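Local structure of protein (aminopeptidase) (Ochrobactrum anthropi, 1B65) at residues P25-T30 with T197-V202; D31-G36 with F295-Q300; S57-I62 with A161-A166; G190-T195 with I341-M346. The protein hydrolyses peptides from their amino end as an L-aminopeptidase and also acts as a D-Ala-esterase and amidase, using a variant of the Ntn hydrolase fold. All coordinates share one frame; numbering follows the deposited sequence.

Contact 1: residues P25-T30 with T197-V202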
# COMPACT_ATOMS: atom_id res chain seq x y z
N PRO A 25 15.58 32.29 2.27
CA PRO A 25 16.54 33.25 1.75
C PRO A 25 16.93 33.08 0.32
O PRO A 25 17.02 34.06 -0.44
CB PRO A 25 17.74 33.08 2.68
CG PRO A 25 17.14 32.63 3.97
CD PRO A 25 15.96 31.75 3.61
N TYR A 26 17.13 31.83 -0.14
CA TYR A 26 17.55 31.58 -1.51
C TYR A 26 16.41 31.07 -2.38
O TYR A 26 16.67 30.77 -3.54
CB TYR A 26 18.72 30.55 -1.55
CG TYR A 26 19.94 31.15 -0.88
CD1 TYR A 26 20.60 32.21 -1.50
CD2 TYR A 26 20.39 30.72 0.36
CE1 TYR A 26 21.71 32.79 -0.91
CE2 TYR A 26 21.51 31.29 0.95
CZ TYR A 26 22.15 32.33 0.32
OH TYR A 26 23.27 32.94 0.88
N ASN A 27 15.22 30.88 -1.80
CA ASN A 27 14.08 30.34 -2.54
C ASN A 27 14.52 29.01 -3.19
O ASN A 27 14.42 28.77 -4.40
CB ASN A 27 13.50 31.28 -3.60
CG ASN A 27 12.20 30.73 -4.19
OD1 ASN A 27 11.49 29.89 -3.64
ND2 ASN A 27 11.82 31.27 -5.34
N ALA A 28 15.06 28.15 -2.31
CA ALA A 28 15.60 26.87 -2.77
C ALA A 28 15.58 25.83 -1.67
O ALA A 28 15.49 26.18 -0.50
CB ALA A 28 17.07 27.02 -3.18
N ILE A 29 15.82 24.56 -2.08
CA ILE A 29 15.80 23.50 -1.05
C ILE A 29 16.88 23.61 -0.00
O ILE A 29 16.75 23.16 1.15
CB ILE A 29 15.81 22.12 -1.78
CG1 ILE A 29 15.43 21.06 -0.73
CG2 ILE A 29 17.18 21.86 -2.38
CD1 ILE A 29 15.09 19.69 -1.33
N THR A 30 17.98 24.33 -0.28
CA THR A 30 19.02 24.61 0.72
C THR A 30 18.56 25.60 1.78
O THR A 30 19.29 25.76 2.76
CB THR A 30 20.28 25.18 0.04
OG1 THR A 30 19.83 26.28 -0.75
CG2 THR A 30 20.91 24.09 -0.82
N THR A 197 13.94 24.59 -8.28
CA THR A 197 13.83 24.50 -6.80
C THR A 197 13.07 25.71 -6.28
O THR A 197 12.96 26.73 -6.98
CB THR A 197 15.22 24.29 -6.20
OG1 THR A 197 15.11 24.05 -4.78
CG2 THR A 197 16.15 25.52 -6.36
N ALA A 198 12.51 25.61 -5.09
CA ALA A 198 11.78 26.73 -4.47
C ALA A 198 11.62 26.39 -2.99
O ALA A 198 11.78 25.20 -2.62
CB ALA A 198 10.38 26.90 -5.08
N SER A 199 11.24 27.39 -2.21
CA SER A 199 10.96 27.14 -0.80
C SER A 199 9.85 28.06 -0.30
O SER A 199 9.48 29.07 -0.90
CB SER A 199 12.19 27.33 0.11
OG SER A 199 12.59 28.73 0.08
N ARG A 200 9.32 27.67 0.88
CA ARG A 200 8.28 28.47 1.51
C ARG A 200 8.56 28.44 3.02
O ARG A 200 9.00 27.41 3.53
CB ARG A 200 6.86 27.97 1.30
CG ARG A 200 6.29 28.06 -0.12
CD ARG A 200 6.20 29.54 -0.51
NE ARG A 200 5.51 29.69 -1.80
CZ ARG A 200 6.18 29.59 -2.95
NH1 ARG A 200 7.49 29.36 -3.00
NH2 ARG A 200 5.49 29.73 -4.10
N VAL A 201 8.20 29.52 3.71
CA VAL A 201 8.36 29.47 5.18
C VAL A 201 6.97 29.57 5.76
O VAL A 201 6.14 30.37 5.25
CB VAL A 201 9.30 30.58 5.66
CG1 VAL A 201 9.31 30.79 7.16
CG2 VAL A 201 10.72 30.30 5.18
N VAL A 202 6.66 28.75 6.77
CA VAL A 202 5.32 28.83 7.37
C VAL A 202 5.50 28.95 8.90
O VAL A 202 6.45 28.40 9.42
CB VAL A 202 4.49 27.55 7.10
CG1 VAL A 202 4.15 27.43 5.60
CG2 VAL A 202 5.23 26.31 7.53
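N27 and T197 carry the bonds between the loop 25-30 and the strand 197-202. The N27 side chain stretches away from its own backbone N (chi1 -172°) and brings its amide oxygen to the strand, where S199 N donates to OD1 at 2.9 Å with the donor tilted 21° from the carbonyl plane. A198 CB lies 3.5 Å from the same oxygen, N27 OD1, and A198 CA makes a CA-H...O contact of 3.3 Å with the backbone O of N27. T197 turns its hydroxyl to the loop: chi1 of -173° sets OG1 opposite the backbone N, and I29 N donates to it at 2.8 Å; OG1 is also hydrogen-bonded to A213 O of strand 207-217. The methyl branch CG2 meets A28 CB at 3.6 Å. S199 OG comes within 3.4 Å of N27 CA and is bonded to D31 OD2. The R200 guanidinium presents its edge to N27 OD1 and gives NH1 to S199 O, while its NH2 forms a salt bridge with E334; the same carboxylate also receives N27 ND2. Strand 194-204 is an outermost strand of its six-stranded sheet within the chain, paired with strand 207-217, and helix 322-342 touches A198 and R200.

Contact 2: residues D31-G36 with F295-Q300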
# COMPACT_ATOMS: atom_id res chain seq x y z
N ASP A 31 17.34 26.17 1.69
CA ASP A 31 16.82 26.98 2.77
C ASP A 31 16.44 26.13 3.99
O ASP A 31 16.28 26.62 5.11
CB ASP A 31 15.59 27.79 2.33
CG ASP A 31 15.98 28.90 1.36
OD1 ASP A 31 17.11 29.43 1.37
OD2 ASP A 31 15.11 29.22 0.53
N VAL A 32 16.33 24.83 3.76
CA VAL A 32 16.16 23.89 4.87
C VAL A 32 17.55 23.66 5.46
O VAL A 32 18.49 23.14 4.85
CB VAL A 32 15.55 22.55 4.39
CG1 VAL A 32 15.44 21.58 5.58
CG2 VAL A 32 14.16 22.78 3.82
N ASP A 33 17.73 24.03 6.73
CA ASP A 33 19.03 23.98 7.39
C ASP A 33 19.76 22.64 7.28
O ASP A 33 19.16 21.57 7.49
CB ASP A 33 18.79 24.28 8.87
CG ASP A 33 18.50 23.00 9.66
OD1 ASP A 33 17.49 22.28 9.34
OD2 ASP A 33 19.34 22.69 10.55
N GLY A 34 21.00 22.71 6.86
CA GLY A 34 21.85 21.53 6.79
C GLY A 34 21.76 20.78 5.47
O GLY A 34 22.55 19.87 5.32
N VAL A 35 20.78 21.12 4.62
CA VAL A 35 20.63 20.36 3.37
C VAL A 35 21.52 20.97 2.30
O VAL A 35 21.39 22.17 2.05
CB VAL A 35 19.17 20.37 2.89
CG1 VAL A 35 19.07 19.76 1.48
CG2 VAL A 35 18.34 19.58 3.91
N GLY A 36 22.34 20.16 1.66
CA GLY A 36 23.22 20.76 0.60
C GLY A 36 22.86 20.10 -0.73
O GLY A 36 22.32 18.98 -0.79
N PHE A 295 11.16 14.39 3.24
CA PHE A 295 11.88 14.02 4.46
C PHE A 295 11.94 15.22 5.40
O PHE A 295 11.76 16.38 4.99
CB PHE A 295 13.26 13.48 4.16
CG PHE A 295 14.25 14.44 3.52
CD1 PHE A 295 15.08 15.25 4.28
CD2 PHE A 295 14.34 14.47 2.15
CE1 PHE A 295 15.99 16.09 3.66
CE2 PHE A 295 15.25 15.30 1.51
CZ PHE A 295 16.09 16.10 2.27
N SER A 296 12.14 14.92 6.68
CA SER A 296 12.27 16.00 7.67
C SER A 296 13.68 15.92 8.26
O SER A 296 14.25 14.84 8.43
CB SER A 296 11.21 15.76 8.76
OG SER A 296 11.53 16.56 9.91
N THR A 297 14.22 17.08 8.60
CA THR A 297 15.59 17.16 9.18
C THR A 297 15.43 17.35 10.68
O THR A 297 16.44 17.51 11.35
CB THR A 297 15.88 18.41 8.31
OG1 THR A 297 16.73 18.24 7.18
CG2 THR A 297 15.64 19.66 9.00
N ALA A 298 14.20 17.33 11.21
CA ALA A 298 14.00 17.40 12.66
C ALA A 298 14.36 16.08 13.34
O ALA A 298 14.64 15.07 12.68
CB ALA A 298 12.53 17.76 12.96
N ASN A 299 14.28 16.06 14.68
CA ASN A 299 14.44 14.82 15.43
C ASN A 299 15.73 14.09 15.14
O ASN A 299 15.75 12.88 14.86
CB ASN A 299 13.21 13.91 15.12
CG ASN A 299 11.95 14.44 15.77
OD1 ASN A 299 10.87 14.63 15.12
ND2 ASN A 299 11.93 14.71 17.07
N GLN A 300 16.87 14.80 15.23
CA GLN A 300 18.14 14.13 14.96
C GLN A 300 18.34 12.99 15.97
O GLN A 300 17.95 13.17 17.13
CB GLN A 300 19.33 15.10 15.09
CG GLN A 300 19.29 16.19 14.04
CD GLN A 300 20.48 17.15 14.11
OE1 GLN A 300 20.32 18.38 14.00
NE2 GLN A 300 21.67 16.60 14.26
O HOH W 1 19.89 18.86 7.50
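A type II beta turn, V32 to V35, closed by V35 N bonding to V32 O at 3.1 Å, brings three side chains against T297, just past the end of strand 289-296 in the six-stranded sheet of this Ntn hydrolase. G34 takes the third position of the turn with positive phi, as is common in type II turns. The two valines that bound the turn both point at T297. V32 reaches it with CG1, the branch lying opposite its backbone N (chi1 178°), and this methyl sits 3.9 Å from both OG1 and CG2 of the threonine. V35 uses its other branch, CG2, which approaches T297 OG1 and also meets the edge of the F295 ring, near the ring plane, 4.2 Å from CE1. Farther out, the exposed D33 runs alongside T297 in the opposite sense, its OD1 3.2 Å from the threonine methyl CG2. F295 and V32 both also pack on A256 of strand 251-257. No direct hydrogen bond joins the segments; instead a water bridges them, donating to D33 O at 2.8 Å and hydrogen-bonded to T297 OG1 at 3.2 Å.

Contact 3: residues S57-I62 with A161-A166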
# COMPACT_ATOMS: atom_id res chain seq x y z
N SER A 57 23.94 14.77 -19.92
CA SER A 57 23.31 14.16 -18.74
C SER A 57 24.04 14.65 -17.50
O SER A 57 24.80 15.62 -17.52
CB SER A 57 23.36 12.64 -18.87
OG SER A 57 22.38 11.99 -18.04
N GLY A 58 23.82 13.97 -16.36
CA GLY A 58 24.53 14.46 -15.18
C GLY A 58 23.88 13.75 -13.98
O GLY A 58 23.07 12.86 -14.13
N VAL A 59 24.28 14.33 -12.86
CA VAL A 59 23.87 13.80 -11.56
C VAL A 59 23.58 14.95 -10.59
O VAL A 59 24.29 15.96 -10.57
CB VAL A 59 25.04 13.00 -10.93
CG1 VAL A 59 24.61 12.31 -9.64
CG2 VAL A 59 25.65 11.92 -11.83
N THR A 60 22.52 14.75 -9.82
CA THR A 60 22.15 15.72 -8.79
C THR A 60 22.30 15.02 -7.44
O THR A 60 21.88 13.86 -7.35
CB THR A 60 20.69 16.17 -9.02
OG1 THR A 60 20.67 16.94 -10.23
CG2 THR A 60 20.21 17.07 -7.90
N ALA A 61 22.88 15.64 -6.43
CA ALA A 61 22.95 14.99 -5.12
C ALA A 61 22.40 15.94 -4.06
O ALA A 61 22.68 17.13 -4.09
CB ALA A 61 24.42 14.68 -4.81
N ILE A 62 21.50 15.46 -3.22
CA ILE A 62 20.95 16.29 -2.15
C ILE A 62 21.36 15.61 -0.84
O ILE A 62 20.92 14.47 -0.59
CB ILE A 62 19.41 16.31 -2.29
CG1 ILE A 62 19.03 16.90 -3.66
CG2 ILE A 62 18.81 17.14 -1.15
CD1 ILE A 62 17.73 16.35 -4.20
N ALA A 161 33.18 8.44 -11.30
CA ALA A 161 33.79 9.71 -10.99
C ALA A 161 32.77 10.84 -11.15
O ALA A 161 32.82 11.75 -10.33
CB ALA A 161 35.01 9.95 -11.90
N ASP A 162 31.87 10.76 -12.12
CA ASP A 162 30.86 11.83 -12.27
C ASP A 162 29.95 11.87 -11.05
O ASP A 162 29.54 12.95 -10.58
CB ASP A 162 30.00 11.57 -13.51
CG ASP A 162 30.75 11.77 -14.81
OD1 ASP A 162 31.47 12.79 -14.91
OD2 ASP A 162 30.62 10.91 -15.70
N VAL A 163 29.56 10.67 -10.55
CA VAL A 163 28.69 10.74 -9.37
C VAL A 163 29.42 11.19 -8.13
O VAL A 163 28.87 12.02 -7.39
CB VAL A 163 27.68 9.60 -9.23
CG1 VAL A 163 27.75 8.57 -10.31
CG2 VAL A 163 27.43 9.18 -7.79
N ARG A 164 30.69 10.80 -7.92
CA ARG A 164 31.45 11.25 -6.78
C ARG A 164 31.65 12.78 -6.82
O ARG A 164 31.66 13.40 -5.78
CB ARG A 164 32.87 10.67 -6.72
CG ARG A 164 32.94 9.24 -6.23
CD ARG A 164 34.41 9.00 -5.80
NE ARG A 164 34.46 8.04 -4.76
CZ ARG A 164 34.81 7.79 -3.54
NH1 ARG A 164 35.40 8.65 -2.72
NH2 ARG A 164 34.53 6.55 -3.16
N LYS A 165 31.86 13.32 -8.01
CA LYS A 165 31.98 14.76 -8.16
C LYS A 165 30.73 15.49 -7.68
O LYS A 165 30.84 16.49 -6.96
CB LYS A 165 32.27 15.12 -9.62
CG LYS A 165 33.05 16.43 -9.67
CD LYS A 165 32.20 17.51 -10.32
CE LYS A 165 33.07 18.34 -11.28
NZ LYS A 165 33.52 19.55 -10.51
N ALA A 166 29.54 14.98 -8.02
CA ALA A 166 28.31 15.61 -7.55
C ALA A 166 28.23 15.56 -6.03
O ALA A 166 27.88 16.56 -5.39
CB ALA A 166 27.07 15.01 -8.19
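V59 projects from strand 57-62 straight at helix 161-166, and each atom of its side chain has a partner there. CB lies 4.0 Å from A166 CB. From it CG1, placed opposite the backbone N by a chi1 of -174°, extends to the same methyl at 3.9 Å and comes nearly as close to V163 CB. The second branch, CG2, turns to the preceding part of the helix and meets V163 CB at 4.0 Å, with D162 O slightly farther off. The fork of V59 is therefore spread across V163 and A166, residues about one helical turn apart. A166 CB also rests on the backbone of the strand, 3.8 Å from V59 O. Two residues along the strand, A61 faces the helix again and sets its CB 4.0 Å from A166 O. T60, between them, faces the other way, its OG1 bonded to G182 N. No hydrogen bond crosses between the segments; methyls meet methyls and backbone carbonyls. The axes approach to 7.8 Å at 37°, consistent with the small alanines A61 and A166 between them. Strand 56-63 lies between strands 36-43 and 103-107 in the four-stranded sheet, helix 160-168 covers one face of it, and helix 111-125 touches V163 through A117 and T118.

Contact 4: residues G190-T195 with I341-M346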
# COMPACT_ATOMS: atom_id res chain seq x y z
N GLY A 190 7.05 19.78 -23.65
CA GLY A 190 7.45 20.11 -25.02
C GLY A 190 8.51 21.19 -25.07
O GLY A 190 8.98 21.53 -26.18
N PHE A 191 8.89 21.80 -23.96
CA PHE A 191 9.96 22.79 -23.89
C PHE A 191 11.15 22.19 -23.15
O PHE A 191 11.03 21.11 -22.56
CB PHE A 191 9.52 24.04 -23.10
CG PHE A 191 8.53 24.91 -23.81
CD1 PHE A 191 8.91 25.63 -24.94
CD2 PHE A 191 7.23 25.01 -23.32
CE1 PHE A 191 7.96 26.43 -25.58
CE2 PHE A 191 6.30 25.83 -23.95
CZ PHE A 191 6.68 26.53 -25.08
N LYS A 192 12.29 22.87 -23.13
CA LYS A 192 13.44 22.37 -22.41
C LYS A 192 13.05 22.37 -20.91
O LYS A 192 12.54 23.36 -20.38
CB LYS A 192 14.71 23.19 -22.68
CG LYS A 192 15.95 22.59 -22.01
CD LYS A 192 16.33 21.25 -22.67
CE LYS A 192 17.56 20.67 -21.98
NZ LYS A 192 17.27 20.33 -20.55
N GLY A 193 13.38 21.24 -20.27
CA GLY A 193 13.13 21.15 -18.83
C GLY A 193 14.44 21.01 -18.06
O GLY A 193 15.50 21.46 -18.52
N GLY A 194 14.36 20.41 -16.86
CA GLY A 194 15.58 20.26 -16.07
C GLY A 194 15.34 20.41 -14.57
O GLY A 194 14.27 20.07 -14.05
N THR A 195 16.31 21.01 -13.93
CA THR A 195 16.29 21.13 -12.45
C THR A 195 15.61 22.40 -11.99
O THR A 195 15.95 23.49 -12.51
CB THR A 195 17.76 21.07 -11.95
OG1 THR A 195 18.31 19.81 -12.45
CG2 THR A 195 17.83 21.16 -10.44
N ILE A 341 12.01 28.20 -16.76
CA ILE A 341 12.59 29.56 -16.97
C ILE A 341 14.11 29.52 -17.03
O ILE A 341 14.71 30.34 -17.77
CB ILE A 341 12.11 30.46 -15.81
CG1 ILE A 341 10.61 30.71 -15.88
CG2 ILE A 341 12.88 31.81 -15.77
CD1 ILE A 341 10.07 31.00 -17.27
N ALA A 342 14.74 28.67 -16.20
CA ALA A 342 16.18 28.58 -16.13
C ALA A 342 16.77 27.80 -17.31
O ALA A 342 17.99 27.95 -17.53
CB ALA A 342 16.63 27.87 -14.84
N ALA A 343 16.00 26.93 -17.95
CA ALA A 343 16.52 26.09 -19.03
C ALA A 343 16.93 26.88 -20.27
O ALA A 343 16.47 27.99 -20.51
CB ALA A 343 15.49 25.05 -19.49
N GLU A 344 17.85 26.31 -21.04
CA GLU A 344 18.31 26.86 -22.31
C GLU A 344 18.11 25.85 -23.43
O GLU A 344 18.18 24.63 -23.20
CB GLU A 344 19.82 27.16 -22.22
CG GLU A 344 20.10 28.20 -21.14
CD GLU A 344 21.56 28.17 -20.70
OE1 GLU A 344 22.01 27.12 -20.16
OE2 GLU A 344 22.24 29.20 -20.89
N ASP A 345 18.00 26.36 -24.67
CA ASP A 345 17.83 25.48 -25.82
C ASP A 345 18.91 24.43 -25.84
O ASP A 345 20.06 24.71 -25.48
CB ASP A 345 17.93 26.27 -27.13
CG ASP A 345 16.73 27.14 -27.37
OD1 ASP A 345 16.01 27.56 -26.45
OD2 ASP A 345 16.49 27.41 -28.59
N MET A 346 18.57 23.26 -26.40
CA MET A 346 19.57 22.19 -26.46
C MET A 346 19.28 21.33 -27.67
O MET A 346 18.11 21.15 -28.00
CB MET A 346 19.51 21.35 -25.15
CG MET A 346 20.58 20.24 -25.20
SD MET A 346 20.59 19.39 -23.60
CE MET A 346 21.45 20.56 -22.57
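K192 lays its aliphatic chain over A343, E344 and M346 as the polypeptide leaves helix 322-342. CG, set opposite the backbone N, comes within 3.2 Å of E344 O and lies 3.6 Å from A343 CB. Farther along, CE reaches the M346 side chain, 3.7 Å from SD and close to CB, the two chains crossing at a slant. The lysine chain is bent at chi2 (68°) and again at chi4, and these bends fold NZ back to its own segment. There it donates to G193 O at 2.9 Å, from above the carbonyl plane. NZ is also bonded to T184 O, M186 O and N179 OD1, so the buried ammonium is ringed by oxygens while its methylenes do the packing. A343, the first residue to depart from helical angles, points its methyl at the backbone of K192 and G193, 3.5 Å from K192 O and 3.7 Å from G193 O. N179 links the two sides further, since its ND2 bonds to E344 O. No hydrogen bond runs directly between the segments. The short strand 191-192 pairs with 187-188, strand 194-204 begins just beyond, and helix 322-342 ends against this junction, its chain going on into strand 346-347.

All four contacts are largely buried, although contact 2 has an exposed edge at D33. Contacts 1 and 4 share strand 194-204, on which contact 4 lies at the start and contact 1 farther along, and contacts 1, 2 and 4 all reach the six-stranded sheet. Contacts 1 and 2 also touch directly: D31 probably ties them together, its carboxylate also holding Y26 N. Contact 3 belongs to the four-stranded sheet, and I62 there packs on V35 of contact 2. The chemistry differs accordingly: direct hydrogen bonds pin the loop in contact 1, a water bridge supplements methyl packing in contact 2, contact 3 is methyl packing without a hydrogen bond across it, and contact 4 buries a lysine whose ammonium is satisfied by oxygens.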